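Long-range contacts in lovastatin nonaketide synthase, polyketide synthase component (Aspergillus terreus, PDB 7CPX), which builds the nonaketide backbone of lovastatin by condensing malonyl units and methylating, reducing and dehydrating the growing chain, working with a separate partner protein, LovC: residues A[2273-2281]-A[2317-2326]; A[1271-1279]-A[2393-2404]. The protein carries 2 engineered substitutions. All coordinates share one frame; numbering follows the deposited sequence.

Both contacts involve the ketoreductase domain, whose Rossmann-type parallel sheet ends at strand 2400-2402. Contact 1 joins the C-terminal ends of helices 2256-2276 and 2305-2323, which pack against that sheet; contact 2 brings in residues 1271-1279 from more than a thousand residues earlier, so contact 1 is nested inside the loop that contact 2 closes. Their centres are about 20 Å apart. Helix 2305-2323 serves both: R2321 faces contact 1, while V2322 meets L2399 of contact 2, CG2 to CD1 at 3.4 Å. The NADP pocket uses residues of the same domain, between 2163 and 2341, but both contacts lie away from it.

Contact 1: A[2273-2281]-A[2317-2326]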
loop_
_atom_site.group_PDB
_atom_site.type_symbol
_atom_site.label_atom_id
_atom_site.label_comp_id
_atom_site.label_asym_id
_atom_site.label_seq_id
_atom_site.Cartn_x
_atom_site.Cartn_y
_atom_site.Cartn_z
ATOM N N LEU A 2273 49.037 47.059 28.931
ATOM C CA LEU A 2273 49.018 46.547 27.566
ATOM C C LEU A 2273 49.046 47.672 26.539
ATOM O O LEU A 2273 49.692 47.536 25.494
ATOM C CB LEU A 2273 47.796 45.657 27.364
ATOM C CG LEU A 2273 47.896 44.321 28.103
ATOM C CD1 LEU A 2273 46.547 43.645 28.184
ATOM C CD2 LEU A 2273 48.904 43.409 27.425
ATOM N N HIS A 2274 48.363 48.783 26.811
ATOM C CA HIS A 2274 48.431 49.936 25.924
ATOM C C HIS A 2274 49.848 50.484 25.862
ATOM O O HIS A 2274 50.378 50.740 24.775
ATOM C CB HIS A 2274 47.451 51.008 26.401
ATOM C CG HIS A 2274 47.504 52.278 25.610
ATOM N ND1 HIS A 2274 47.262 52.321 24.254
ATOM C CD2 HIS A 2274 47.760 53.552 25.988
ATOM C CE1 HIS A 2274 47.374 53.568 23.829
ATOM N NE2 HIS A 2274 47.676 54.334 24.862
ATOM N N GLU A 2275 50.494 50.645 27.021
ATOM C CA GLU A 2275 51.877 51.105 27.029
ATOM C C GLU A 2275 52.768 50.159 26.238
ATOM O O GLU A 2275 53.703 50.595 25.555
ATOM C CB GLU A 2275 52.376 51.238 28.467
ATOM C CG GLU A 2275 51.703 52.348 29.254
ATOM C CD GLU A 2275 52.114 52.362 30.713
ATOM O OE1 GLU A 2275 52.929 51.503 31.110
ATOM O OE2 GLU A 2275 51.621 53.230 31.463
ATOM N N LYS A 2276 52.494 48.855 26.318
ATOM C CA LYS A 2276 53.265 47.884 25.554
ATOM C C LYS A 2276 52.944 47.926 24.066
ATOM O O LYS A 2276 53.772 47.497 23.255
ATOM C CB LYS A 2276 53.013 46.474 26.088
ATOM C CG LYS A 2276 53.615 46.195 27.461
ATOM C CD LYS A 2276 55.134 46.355 27.486
ATOM C CE LYS A 2276 55.828 45.454 26.472
ATOM N NZ LYS A 2276 57.309 45.583 26.530
ATOM N N PHE A 2277 51.770 48.425 23.689
ATOM C CA PHE A 2277 51.336 48.457 22.297
ATOM C C PHE A 2277 50.782 49.826 21.931
ATOM O O PHE A 2277 49.822 49.942 21.164
ATOM C CB PHE A 2277 50.294 47.372 22.028
ATOM C CG PHE A 2277 50.808 45.976 22.229
ATOM C CD1 PHE A 2277 51.465 45.313 21.208
ATOM C CD2 PHE A 2277 50.629 45.325 23.436
ATOM C CE1 PHE A 2277 51.938 44.028 21.388
ATOM C CE2 PHE A 2277 51.100 44.041 23.623
ATOM C CZ PHE A 2277 51.754 43.390 22.597
ATOM N N SER A 2278 51.381 50.887 22.465
ATOM C CA SER A 2278 50.959 52.250 22.167
ATOM C C SER A 2278 51.713 52.856 20.990
ATOM O O SER A 2278 51.536 54.046 20.706
ATOM C CB SER A 2278 51.135 53.142 23.397
ATOM O OG SER A 2278 52.424 52.979 23.963
ATOM N N ASP A 2279 52.542 52.074 20.301
ATOM C CA ASP A 2279 53.338 52.594 19.201
ATOM C C ASP A 2279 52.623 52.315 17.887
ATOM O O ASP A 2279 52.553 51.149 17.470
ATOM C CB ASP A 2279 54.725 51.954 19.195
ATOM C CG ASP A 2279 55.622 52.515 18.109
ATOM O OD1 ASP A 2279 55.206 53.473 17.426
ATOM O OD2 ASP A 2279 56.744 51.994 17.936
ATOM N N PRO A 2280 52.080 53.328 17.201
ATOM C CA PRO A 2280 51.478 53.072 15.884
ATOM C C PRO A 2280 52.499 52.851 14.784
ATOM O O PRO A 2280 52.145 52.282 13.741
ATOM C CB PRO A 2280 50.651 54.337 15.624
ATOM C CG PRO A 2280 51.363 55.400 16.380
ATOM C CD PRO A 2280 51.934 54.738 17.605
ATOM N N THR A 2281 53.744 53.275 14.981
ATOM C CA THR A 2281 54.800 53.096 13.995
ATOM C C THR A 2281 55.483 51.742 14.113
ATOM O O THR A 2281 56.384 51.447 13.321
ATOM C CB THR A 2281 55.848 54.205 14.138
ATOM O OG1 THR A 2281 56.502 54.087 15.407
ATOM C CG2 THR A 2281 55.191 55.570 14.033
ATOM N N LEU A 2317 39.991 54.138 27.356
ATOM C CA LEU A 2317 41.287 53.747 26.819
ATOM C C LEU A 2317 41.159 53.328 25.363
ATOM O O LEU A 2317 41.995 53.692 24.533
ATOM C CB LEU A 2317 41.895 52.620 27.649
ATOM C CG LEU A 2317 43.323 52.263 27.231
ATOM C CD1 LEU A 2317 44.207 52.072 28.446
ATOM C CD2 LEU A 2317 43.336 51.017 26.363
ATOM N N ALA A 2318 40.106 52.582 25.027
ATOM C CA ALA A 2318 39.885 52.214 23.632
ATOM C C ALA A 2318 39.684 53.454 22.771
ATOM O O ALA A 2318 40.243 53.567 21.673
ATOM C CB ALA A 2318 38.673 51.289 23.518
ATOM N N GLN A 2319 38.882 54.399 23.261
ATOM C CA GLN A 2319 38.575 55.593 22.482
ATOM C C GLN A 2319 39.820 56.443 22.260
ATOM O O GLN A 2319 40.087 56.894 21.139
ATOM C CB GLN A 2319 37.484 56.394 23.189
ATOM C CG GLN A 2319 36.096 55.801 23.030
ATOM C CD GLN A 2319 35.158 56.195 24.153
ATOM O OE1 GLN A 2319 35.568 56.309 25.307
ATOM N NE2 GLN A 2319 33.891 56.401 23.820
ATOM N N GLN A 2320 40.603 56.670 23.317
ATOM C CA GLN A 2320 41.815 57.469 23.187
ATOM C C GLN A 2320 42.909 56.726 22.435
ATOM O O GLN A 2320 43.806 57.365 21.876
ATOM C CB GLN A 2320 42.319 57.888 24.569
ATOM C CG GLN A 2320 42.832 56.746 25.425
ATOM C CD GLN A 2320 44.330 56.807 25.633
ATOM O OE1 GLN A 2320 45.085 56.045 25.030
ATOM N NE2 GLN A 2320 44.769 57.718 26.494
ATOM N N ARG A 2321 42.851 55.394 22.410
ATOM C CA ARG A 2321 43.791 54.605 21.630
ATOM C C ARG A 2321 43.473 54.692 20.145
ATOM O O ARG A 2321 44.383 54.765 19.313
ATOM C CB ARG A 2321 43.754 53.157 22.119
ATOM C CG ARG A 2321 44.643 52.205 21.361
ATOM C CD ARG A 2321 44.696 50.846 22.031
ATOM N NE ARG A 2321 45.304 49.851 21.158
ATOM C CZ ARG A 2321 46.610 49.646 21.054
ATOM N NH1 ARG A 2321 47.477 50.332 21.779
ATOM N NH2 ARG A 2321 47.057 48.734 20.198
ATOM N N VAL A 2322 42.185 54.685 19.798
ATOM C CA VAL A 2322 41.792 54.952 18.419
ATOM C C VAL A 2322 42.158 56.379 18.034
ATOM O O VAL A 2322 42.669 56.630 16.936
ATOM C CB VAL A 2322 40.292 54.680 18.223
ATOM C CG1 VAL A 2322 39.812 55.282 16.913
ATOM C CG2 VAL A 2322 40.028 53.190 18.251
ATOM N N ALA A 2323 41.902 57.335 18.929
ATOM C CA ALA A 2323 42.303 58.713 18.678
ATOM C C ALA A 2323 43.811 58.842 18.520
ATOM O O ALA A 2323 44.280 59.817 17.923
ATOM C CB ALA A 2323 41.820 59.615 19.813
ATOM N N SER A 2324 44.574 57.887 19.042
ATOM C CA SER A 2324 46.023 57.881 18.917
ATOM C C SER A 2324 46.502 57.165 17.662
ATOM O O SER A 2324 47.714 57.032 17.466
ATOM C CB SER A 2324 46.654 57.229 20.151
ATOM O OG SER A 2324 46.289 57.917 21.332
ATOM N N GLY A 2325 45.589 56.699 16.814
ATOM C CA GLY A 2325 45.968 55.987 15.612
ATOM C C GLY A 2325 46.174 54.503 15.795
ATOM O O GLY A 2325 46.852 53.881 14.969
ATOM N N LEU A 2326 45.614 53.914 16.847
ATOM C CA LEU A 2326 45.805 52.508 17.170
ATOM C C LEU A 2326 44.458 51.802 17.207
ATOM O O LEU A 2326 43.481 52.338 17.738
ATOM C CB LEU A 2326 46.509 52.354 18.517
ATOM C CG LEU A 2326 47.901 52.975 18.620
ATOM C CD1 LEU A 2326 48.216 53.319 20.065
ATOM C CD2 LEU A 2326 48.949 52.036 18.055
#
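R2321 and H2274 make the tight part of this contact, where the C-terminal ends of two ketoreductase helices meet. R2321 extends from CG to NE, alongside the imidazole, with ring and guanidinium planes 86° apart. Its NH1 donates to H2274 ND1 at 3.2 Å (155° at the hydrogen); ND1 lies in the guanidinium plane, whereas NH1 is tilted slightly from the ring plane. With CG anti to the backbone N (chi1 176°), H2274 carries its ring across to R2321. The same NH1 donates to F2277 O, though the modelled length is too short to trust, and NH2 adds a weak bond to that oxygen at 3.2 Å. L2326 CB sits 3.7 Å above the centre of the guanidinium, and L2317 CD1 packs 4.0 Å from H2274 CB.

The other side is looser. P2280, an exposed residue, rests its CB 3.8 Å from L2326 CD2, beside the Schellman motif at G2325 that ends helix 2305-2323; S2324, beside it, is exposed too.

R2321 NE bonds to A2327 O, so the buried guanidinium has neutral acceptors at H2274 ND1, F2277 O and A2327 O, the bonds to F2277 O being weak or doubtful. F2277 O follows the end of helix 2256-2276, whose dipole would be expected to favour a cation there. Since ND1 accepts, H2274 is probably neutral, with its proton on NE2.

Contact 2: A[1271-1279]-A[2393-2404]; sequences AMFARWSWG and VLDMADLELTTG
W1278, W1276 and T2402 have the most surface buried here, and they divide the contact into three zones. W1278 lays one indole face over the backbone of V2393 and L2394. L2394 CA is 3.9 Å from the centroid of the five-membered ring of W1278 and 26° off its normal, a CH-pi contact, and V2393 O stands 3.1 Å above the ring plane, toward the rim. Side chains complete the fit: L2394 CD2 meets W1278 CE3 at 3.4 Å, V2393 CG1 packs on CZ2, and A2397 CB lies at the indole edge, near its plane.

W1276 meets the same methyl, CB to A2397 CB at 4.0 Å. The indole crosses E2400 obliquely, the carboxylate plane turned 60° from the ring. E2400 OE1 lies over one face, toward the rim; R2423 makes a cation-pi contact with the same indole and may offset that negative charge.

T2402 crosses W1276 at about a right angle, yet its OG1, 3.0 Å from W1276 NE1, is badly angled for a hydrogen bond. Its backbone pairs with A1274 in a single antiparallel bridge, a hydrogen-bonded pair whose two bonds are both weak; the bond from T2402 N to A1274 O measures 2.9 Å. One bridge fits the geometry, since strands 1275-1279 and 2400-2402 run at 109° to each other. Beside it, T2403 CA makes a CA-H...O contact with M1272 O.

Strand 2400-2402 is the edge of the seven-stranded parallel sheet, flanked by helices 2305-2323 and 2363-2385. Strand 1275-1280 instead borders another sheet, next to strand 1804-1811, and R1275 forms a salt bridge with D1813 just before helix 1814-1822. The contact thus joins two sheets edge to edge, consistent with the structural and catalytic halves of ketoreductases in related synthases.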
loop_
_atom_site.group_PDB
_atom_site.type_symbol
_atom_site.label_atom_id
_atom_site.label_comp_id
_atom_site.label_asym_id
_atom_site.label_seq_id
_atom_site.Cartn_x
_atom_site.Cartn_y
_atom_site.Cartn_z
ATOM N N ALA A 1271 17.952 41.988 18.986
ATOM C CA ALA A 1271 18.286 43.404 18.934
ATOM C C ALA A 1271 19.342 43.798 19.959
ATOM O O ALA A 1271 19.354 44.945 20.420
ATOM C CB ALA A 1271 17.022 44.243 19.129
ATOM N N MET A 1272 20.233 42.877 20.329
ATOM C CA MET A 1272 21.200 43.179 21.379
ATOM C C MET A 1272 22.113 44.329 20.972
ATOM O O MET A 1272 22.379 45.235 21.770
ATOM C CB MET A 1272 22.016 41.931 21.716
ATOM C CG MET A 1272 22.951 41.463 20.610
ATOM S SD MET A 1272 23.904 40.012 21.090
ATOM C CE MET A 1272 25.310 40.161 19.994
ATOM N N PHE A 1273 22.588 44.320 19.729
ATOM C CA PHE A 1273 23.529 45.342 19.287
ATOM C C PHE A 1273 22.901 46.725 19.377
ATOM O O PHE A 1273 21.718 46.912 19.081
ATOM C CB PHE A 1273 23.977 45.072 17.850
ATOM C CG PHE A 1273 24.978 43.959 17.716
ATOM C CD1 PHE A 1273 26.112 43.923 18.504
ATOM C CD2 PHE A 1273 24.783 42.952 16.791
ATOM C CE1 PHE A 1273 27.031 42.904 18.372
ATOM C CE2 PHE A 1273 25.696 41.929 16.657
ATOM C CZ PHE A 1273 26.822 41.905 17.448
ATOM N N ALA A 1274 23.708 47.699 19.787
ATOM C CA ALA A 1274 23.270 49.083 19.869
ATOM C C ALA A 1274 24.484 49.989 19.742
ATOM O O ALA A 1274 25.616 49.574 20.004
ATOM C CB ALA A 1274 22.531 49.362 21.182
ATOM N N ARG A 1275 24.237 51.231 19.338
ATOM C CA ARG A 1275 25.283 52.225 19.168
ATOM C C ARG A 1275 24.921 53.495 19.923
ATOM O O ARG A 1275 23.742 53.816 20.109
ATOM C CB ARG A 1275 25.512 52.559 17.686
ATOM C CG ARG A 1275 24.272 53.038 16.953
ATOM C CD ARG A 1275 24.614 53.614 15.585
ATOM N NE ARG A 1275 25.536 52.762 14.839
ATOM C CZ ARG A 1275 26.830 53.002 14.667
ATOM N NH1 ARG A 1275 27.410 54.084 15.163
ATOM N NH2 ARG A 1275 27.563 52.135 13.974
ATOM N N TRP A 1276 25.960 54.211 20.356
ATOM C CA TRP A 1276 25.805 55.501 21.024
ATOM C C TRP A 1276 25.558 56.566 19.963
ATOM O O TRP A 1276 26.448 57.322 19.570
ATOM C CB TRP A 1276 27.039 55.840 21.852
ATOM C CG TRP A 1276 27.171 55.064 23.114
ATOM C CD1 TRP A 1276 26.438 53.985 23.489
ATOM C CD2 TRP A 1276 28.095 55.313 24.180
ATOM N NE1 TRP A 1276 26.845 53.539 24.722
ATOM C CE2 TRP A 1276 27.863 54.337 25.168
ATOM C CE3 TRP A 1276 29.097 56.263 24.393
ATOM C CZ2 TRP A 1276 28.595 54.285 26.352
ATOM C CZ3 TRP A 1276 29.823 56.210 25.569
ATOM C CH2 TRP A 1276 29.568 55.229 26.533
ATOM N N SER A 1277 24.319 56.622 19.482
ATOM C CA SER A 1277 23.941 57.732 18.626
ATOM C C SER A 1277 24.180 59.013 19.410
ATOM O O SER A 1277 23.510 59.264 20.416
ATOM C CB SER A 1277 22.481 57.617 18.189
ATOM O OG SER A 1277 22.129 58.665 17.303
ATOM N N TRP A 1278 25.159 59.804 18.987
ATOM C CA TRP A 1278 25.534 61.036 19.674
ATOM C C TRP A 1278 24.846 62.187 18.950
ATOM O O TRP A 1278 25.209 62.541 17.829
ATOM C CB TRP A 1278 27.047 61.208 19.695
ATOM C CG TRP A 1278 27.758 60.383 20.721
ATOM C CD1 TRP A 1278 28.397 59.198 20.519
ATOM C CD2 TRP A 1278 27.924 60.694 22.109
ATOM N NE1 TRP A 1278 28.944 58.745 21.693
ATOM C CE2 TRP A 1278 28.668 59.647 22.686
ATOM C CE3 TRP A 1278 27.511 61.752 22.920
ATOM C CZ2 TRP A 1278 29.006 59.628 24.036
ATOM C CZ3 TRP A 1278 27.849 61.734 24.257
ATOM C CH2 TRP A 1278 28.588 60.680 24.803
ATOM N N GLY A 1279 23.842 62.775 19.598
ATOM C CA GLY A 1279 23.072 63.827 18.981
ATOM C C GLY A 1279 22.941 65.042 19.875
ATOM O O GLY A 1279 23.110 64.960 21.091
ATOM N N VAL A 2393 34.012 62.415 21.747
ATOM C CA VAL A 2393 33.243 61.208 22.017
ATOM C C VAL A 2393 32.163 61.001 20.966
ATOM O O VAL A 2393 31.725 59.867 20.745
ATOM C CB VAL A 2393 32.612 61.264 23.421
ATOM C CG1 VAL A 2393 32.273 59.865 23.901
ATOM C CG2 VAL A 2393 33.541 61.962 24.403
ATOM N N LEU A 2394 31.720 62.076 20.312
ATOM C CA LEU A 2394 30.671 61.964 19.309
ATOM C C LEU A 2394 31.108 61.135 18.111
ATOM O O LEU A 2394 30.254 60.595 17.398
ATOM C CB LEU A 2394 30.245 63.354 18.834
ATOM C CG LEU A 2394 29.995 64.420 19.904
ATOM C CD1 LEU A 2394 29.658 65.746 19.247
ATOM C CD2 LEU A 2394 28.889 64.006 20.856
ATOM N N ASP A 2395 32.412 61.023 17.873
ATOM C CA ASP A 2395 32.928 60.384 16.673
ATOM C C ASP A 2395 33.311 58.926 16.880
ATOM O O ASP A 2395 33.782 58.289 15.931
ATOM C CB ASP A 2395 34.150 61.153 16.162
ATOM C CG ASP A 2395 33.869 62.627 15.959
ATOM O OD1 ASP A 2395 32.731 63.061 16.235
ATOM O OD2 ASP A 2395 34.787 63.354 15.525
ATOM N N MET A 2396 33.127 58.381 18.079
ATOM C CA MET A 2396 33.578 57.035 18.410
ATOM C C MET A 2396 32.439 56.184 18.956
ATOM O O MET A 2396 32.631 55.343 19.837
ATOM C CB MET A 2396 34.738 57.088 19.398
ATOM C CG MET A 2396 36.047 57.508 18.757
ATOM S SD MET A 2396 37.414 57.595 19.922
ATOM C CE MET A 2396 36.950 59.039 20.868
ATOM N N ALA A 2397 31.229 56.392 18.435
ATOM C CA ALA A 2397 30.121 55.514 18.793
ATOM C C ALA A 2397 30.319 54.122 18.211
ATOM O O ALA A 2397 29.983 53.119 18.852
ATOM C CB ALA A 2397 28.800 56.110 18.313
ATOM N N ASP A 2398 30.865 54.041 16.995
ATOM C CA ASP A 2398 31.090 52.750 16.361
ATOM C C ASP A 2398 32.073 51.891 17.142
ATOM O O ASP A 2398 31.956 50.662 17.125
ATOM C CB ASP A 2398 31.600 52.950 14.933
ATOM C CG ASP A 2398 32.848 53.807 14.876
ATOM O OD1 ASP A 2398 33.304 54.268 15.944
ATOM O OD2 ASP A 2398 33.372 54.023 13.763
ATOM N N LEU A 2399 33.042 52.508 17.823
ATOM C CA LEU A 2399 34.012 51.731 18.585
ATOM C C LEU A 2399 33.336 50.943 19.697
ATOM O O LEU A 2399 33.609 49.751 19.876
ATOM C CB LEU A 2399 35.081 52.652 19.169
ATOM C CG LEU A 2399 35.786 53.588 18.189
ATOM C CD1 LEU A 2399 36.923 54.305 18.891
ATOM C CD2 LEU A 2399 36.294 52.825 16.980
ATOM N N GLU A 2400 32.449 51.588 20.450
ATOM C CA GLU A 2400 31.769 50.946 21.572
ATOM C C GLU A 2400 30.525 50.253 21.039
ATOM O O GLU A 2400 29.535 50.902 20.695
ATOM C CB GLU A 2400 31.415 51.963 22.650
ATOM C CG GLU A 2400 32.592 52.772 23.157
ATOM C CD GLU A 2400 32.269 53.530 24.430
ATOM O OE1 GLU A 2400 31.197 53.276 25.018
ATOM O OE2 GLU A 2400 33.085 54.378 24.845
ATOM N N LEU A 2401 30.574 48.927 20.970
ATOM C CA LEU A 2401 29.423 48.133 20.557
ATOM C C LEU A 2401 28.575 47.866 21.789
ATOM O O LEU A 2401 28.871 46.968 22.582
ATOM C CB LEU A 2401 29.869 46.837 19.893
ATOM C CG LEU A 2401 30.454 46.974 18.486
ATOM C CD1 LEU A 2401 31.772 47.728 18.508
ATOM C CD2 LEU A 2401 30.636 45.611 17.855
ATOM N N THR A 2402 27.536 48.674 21.973
ATOM C CA THR A 2402 26.613 48.465 23.078
ATOM C C THR A 2402 25.785 47.215 22.820
ATOM O O THR A 2402 25.243 47.032 21.726
ATOM C CB THR A 2402 25.708 49.682 23.250
ATOM O OG1 THR A 2402 26.512 50.850 23.457
ATOM C CG2 THR A 2402 24.776 49.499 24.436
ATOM N N THR A 2403 25.686 46.355 23.828
ATOM C CA THR A 2403 25.039 45.066 23.655
ATOM C C THR A 2403 24.421 44.628 24.973
ATOM O O THR A 2403 24.818 45.081 26.049
ATOM C CB THR A 2403 26.035 44.015 23.151
ATOM O OG1 THR A 2403 26.749 44.533 22.021
ATOM C CG2 THR A 2403 25.317 42.748 22.746
ATOM N N GLY A 2404 23.436 43.740 24.876
ATOM C CA GLY A 2404 22.835 43.141 26.046
ATOM C C GLY A 2404 21.646 43.878 26.617
ATOM O O GLY A 2404 21.185 43.517 27.707
#